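Local coordinates for protein quinone oxidoreductase (Coxiella burnetii, PDB 3TQH) that binds NADPH and probably uses it to reduce quinones, as a medium-chain dehydrogenase/reductase of the quinone oxidoreductase type, at residues 114-122 with 269-277. Sequence-based numbering, arbitrary orientation.
Sequences ASPDTIIQK and QFNIEELHY
Phe270 lays one face of its ring flat against the backbone of Thr118, a clear case of an aromatic ring packing on main chain as well as on side chains. The CA of Thr118 sits 3.6 Å from the centroid of the Phe270 ring and 18° off the ring normal, a CH-pi contact, while the carbonyl carbon of Thr118 lies over the same face nearer the rim, close to CZ. Asp117 O approaches obliquely, 3.1 Å from CD2 of Phe270. With CG anti to the backbone N (chi1 -165°), the ring reaches across to the turn that leads into strand 119-121.

Two residues on in each segment, Ile120 is directed toward the helix. Ile120 CG2 meets Ile272 CG2 at 3.8 Å, the two side chains sliding past each other in opposite directions. The longer, extended arm carries Ile120 CD1 to 3.6 Å from His276 N, beside Leu275 CG. Both methyls, CG2 and CD1, lie against the same face of the His276 imidazole.

In this two-domain medium-chain dehydrogenase/reductase fold, the contact joins the GroES-like catalytic domain to the Rossmann-type domain, through the segment that follows strand 262-264, at one edge of its parallel sheet, and the start of helix 272-283. The axes of strand 119-121 and of the helix's first turns, 272-277, come within 8.8 Å and cross at -44°.

Asn271 fixes the helix start as N-cap, its OD1 accepting from Glu274 N at 2.8 Å. On the other side, Thr118 OG1 is hydrogen-bonded to Ile98 O, and strand 94-98 pairs with 119-121. Ile98 and Leu139 of helix 135-147 also touch the Phe270 side chain.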
loop_
_atom_site.group_PDB
_atom_site.type_symbol
_atom_site.label_atom_id
_atom_site.label_comp_id
_atom_site.label_asym_id
_atom_site.label_seq_id
_atom_site.Cartn_x
_atom_site.Cartn_y
_atom_site.Cartn_z
ATOM N N ALA A 114 12.777 -12.852 -5.977
ATOM C CA ALA A 114 12.778 -12.152 -4.692
ATOM C C ALA A 114 13.952 -12.555 -3.802
ATOM O O ALA A 114 14.490 -13.663 -3.905
ATOM C CB ALA A 114 11.470 -12.394 -3.967
ATOM N N SER A 115 14.339 -11.629 -2.932
ATOM C CA SER A 115 15.363 -11.863 -1.931
ATOM C C SER A 115 14.684 -12.406 -0.678
ATOM O O SER A 115 13.542 -12.052 -0.395
ATOM C CB SER A 115 16.091 -10.554 -1.614
ATOM O OG SER A 115 17.007 -10.710 -0.540
ATOM N N PRO A 116 15.372 -13.271 0.082
ATOM C CA PRO A 116 14.792 -13.717 1.356
ATOM C C PRO A 116 14.583 -12.592 2.374
ATOM O O PRO A 116 13.853 -12.777 3.352
ATOM C CB PRO A 116 15.821 -14.728 1.883
ATOM C CG PRO A 116 17.080 -14.442 1.130
ATOM C CD PRO A 116 16.649 -13.944 -0.209
ATOM N N ASP A 117 15.225 -11.446 2.148
ATOM C CA ASP A 117 15.109 -10.289 3.033
ATOM C C ASP A 117 13.803 -9.531 2.828
ATOM O O ASP A 117 13.397 -8.773 3.703
ATOM C CB ASP A 117 16.295 -9.338 2.825
ATOM C CG ASP A 117 17.639 -10.000 3.133
ATOM O OD1 ASP A 117 17.855 -10.425 4.293
ATOM O OD2 ASP A 117 18.480 -10.094 2.212
ATOM N N THR A 118 13.147 -9.729 1.683
ATOM C CA THR A 118 11.885 -9.031 1.390
ATOM C C THR A 118 10.667 -9.971 1.311
ATOM O O THR A 118 9.672 -9.649 0.662
ATOM C CB THR A 118 11.991 -8.173 0.106
ATOM O OG1 THR A 118 12.058 -9.023 -1.046
ATOM C CG2 THR A 118 13.231 -7.267 0.169
ATOM N N ILE A 119 10.748 -11.116 1.987
ATOM C CA ILE A 119 9.602 -12.023 2.120
ATOM C C ILE A 119 9.502 -12.571 3.538
ATOM O O ILE A 119 10.448 -12.470 4.313
ATOM C CB ILE A 119 9.680 -13.229 1.138
ATOM C CG1 ILE A 119 10.892 -14.119 1.441
ATOM C CG2 ILE A 119 9.734 -12.743 -0.296
ATOM C CD1 ILE A 119 10.697 -15.564 1.025
ATOM N N ILE A 120 8.341 -13.131 3.867
ATOM C CA ILE A 120 8.189 -13.980 5.052
ATOM C C ILE A 120 7.382 -15.233 4.690
ATOM O O ILE A 120 6.792 -15.309 3.611
ATOM C CB ILE A 120 7.530 -13.227 6.249
ATOM C CG1 ILE A 120 6.100 -12.790 5.923
ATOM C CG2 ILE A 120 8.368 -12.014 6.651
ATOM C CD1 ILE A 120 5.293 -12.420 7.153
ATOM N N GLN A 121 7.373 -16.214 5.588
ATOM C CA GLN A 121 6.516 -17.392 5.438
ATOM C C GLN A 121 5.073 -16.933 5.590
ATOM O O GLN A 121 4.752 -16.241 6.553
ATOM C CB GLN A 121 6.819 -18.441 6.515
ATOM C CG GLN A 121 8.242 -19.000 6.512
ATOM C CD GLN A 121 8.544 -19.850 5.287
ATOM O OE1 GLN A 121 7.786 -20.761 4.941
ATOM N NE2 GLN A 121 9.656 -19.557 4.624
ATOM N N LYS A 122 4.213 -17.287 4.636
ATOM C CA LYS A 122 2.775 -17.064 4.789
ATOM C C LYS A 122 2.251 -17.966 5.905
ATOM O O LYS A 122 2.516 -19.165 5.914
ATOM C CB LYS A 122 2.015 -17.361 3.488
ATOM C CG LYS A 122 0.502 -17.101 3.582
ATOM C CD LYS A 122 -0.284 -17.592 2.360
ATOM C CE LYS A 122 -0.523 -19.103 2.356
ATOM N NZ LYS A 122 -1.339 -19.569 3.507
ATOM N N GLN A 269 9.253 0.873 4.214
ATOM C CA GLN A 269 10.368 -0.064 4.227
ATOM C C GLN A 269 9.858 -1.469 4.539
ATOM O O GLN A 269 8.889 -1.629 5.286
ATOM C CB GLN A 269 11.394 0.342 5.288
ATOM C CG GLN A 269 12.066 1.682 5.053
ATOM C CD GLN A 269 13.028 2.037 6.175
ATOM O OE1 GLN A 269 13.880 1.230 6.559
ATOM N NE2 GLN A 269 12.899 3.248 6.708
ATOM N N PHE A 270 10.513 -2.483 3.982
ATOM C CA PHE A 270 10.182 -3.858 4.333
ATOM C C PHE A 270 10.697 -4.189 5.732
ATOM O O PHE A 270 11.884 -4.022 6.017
ATOM C CB PHE A 270 10.739 -4.864 3.328
ATOM C CG PHE A 270 10.125 -6.232 3.465
ATOM C CD1 PHE A 270 8.885 -6.506 2.896
ATOM C CD2 PHE A 270 10.755 -7.222 4.206
ATOM C CE1 PHE A 270 8.295 -7.749 3.035
ATOM C CE2 PHE A 270 10.173 -8.483 4.348
ATOM C CZ PHE A 270 8.938 -8.744 3.763
ATOM N N ASN A 271 9.798 -4.645 6.599
ATOM C CA ASN A 271 10.168 -5.077 7.942
ATOM C C ASN A 271 9.592 -6.454 8.267
ATOM O O ASN A 271 8.381 -6.620 8.416
ATOM C CB ASN A 271 9.722 -4.048 8.986
ATOM C CG ASN A 271 10.287 -4.348 10.378
ATOM O OD1 ASN A 271 9.904 -5.329 11.022
ATOM N ND2 ASN A 271 11.206 -3.506 10.837
ATOM N N ILE A 272 10.484 -7.431 8.395
ATOM C CA ILE A 272 10.106 -8.818 8.655
ATOM C C ILE A 272 9.241 -8.957 9.915
ATOM O O ILE A 272 8.211 -9.631 9.893
ATOM C CB ILE A 272 11.362 -9.713 8.764
ATOM C CG1 ILE A 272 12.048 -9.815 7.392
ATOM C CG2 ILE A 272 10.998 -11.098 9.274
ATOM C CD1 ILE A 272 13.370 -10.544 7.404
ATOM N N GLU A 273 9.654 -8.297 10.997
ATOM C CA GLU A 273 8.960 -8.392 12.286
ATOM C C GLU A 273 7.557 -7.767 12.243
ATOM O O GLU A 273 6.615 -8.324 12.805
ATOM C CB GLU A 273 9.794 -7.748 13.401
ATOM C CG GLU A 273 11.041 -8.551 13.828
ATOM C CD GLU A 273 12.199 -8.521 12.814
ATOM O OE1 GLU A 273 12.250 -7.607 11.950
ATOM O OE2 GLU A 273 13.066 -9.424 12.892
ATOM N N GLU A 274 7.426 -6.626 11.569
ATOM C CA GLU A 274 6.130 -5.952 11.438
ATOM C C GLU A 274 5.148 -6.716 10.551
ATOM O O GLU A 274 3.974 -6.823 10.883
ATOM C CB GLU A 274 6.304 -4.529 10.900
ATOM C CG GLU A 274 7.033 -3.602 11.860
ATOM C CD GLU A 274 7.228 -2.199 11.307
ATOM O OE1 GLU A 274 7.083 -2.006 10.082
ATOM O OE2 GLU A 274 7.531 -1.287 12.109
ATOM N N LEU A 275 5.625 -7.242 9.428
ATOM C CA LEU A 275 4.779 -8.010 8.527
ATOM C C LEU A 275 4.330 -9.335 9.162
ATOM O O LEU A 275 3.185 -9.740 8.993
ATOM C CB LEU A 275 5.488 -8.252 7.190
ATOM C CG LEU A 275 4.626 -8.824 6.054
ATOM C CD1 LEU A 275 3.413 -7.953 5.773
ATOM C CD2 LEU A 275 5.464 -9.002 4.801
ATOM N N HIS A 276 5.235 -10.000 9.880
ATOM C CA HIS A 276 4.886 -11.144 10.736
ATOM C C HIS A 276 3.725 -10.772 11.655
ATOM O O HIS A 276 2.749 -11.522 11.789
ATOM C CB HIS A 276 6.073 -11.551 11.631
ATOM C CG HIS A 276 6.955 -12.619 11.057
ATOM N ND1 HIS A 276 6.476 -13.841 10.635
ATOM C CD2 HIS A 276 8.302 -12.672 10.904
ATOM C CE1 HIS A 276 7.484 -14.587 10.213
ATOM N NE2 HIS A 276 8.603 -13.903 10.369
ATOM N N TYR A 277 3.858 -9.605 12.285
ATOM C CA TYR A 277 2.867 -9.085 13.226
ATOM C C TYR A 277 1.529 -8.813 12.539
ATOM O O TYR A 277 0.489 -9.283 12.999
ATOM C CB TYR A 277 3.408 -7.815 13.906
ATOM C CG TYR A 277 2.408 -7.085 14.767
ATOM C CD1 TYR A 277 2.031 -7.588 16.009
ATOM C CD2 TYR A 277 1.852 -5.884 14.350
ATOM C CE1 TYR A 277 1.118 -6.920 16.807
ATOM C CE2 TYR A 277 0.933 -5.205 15.147
ATOM C CZ TYR A 277 0.572 -5.733 16.370
ATOM O OH TYR A 277 -0.334 -5.067 17.156
#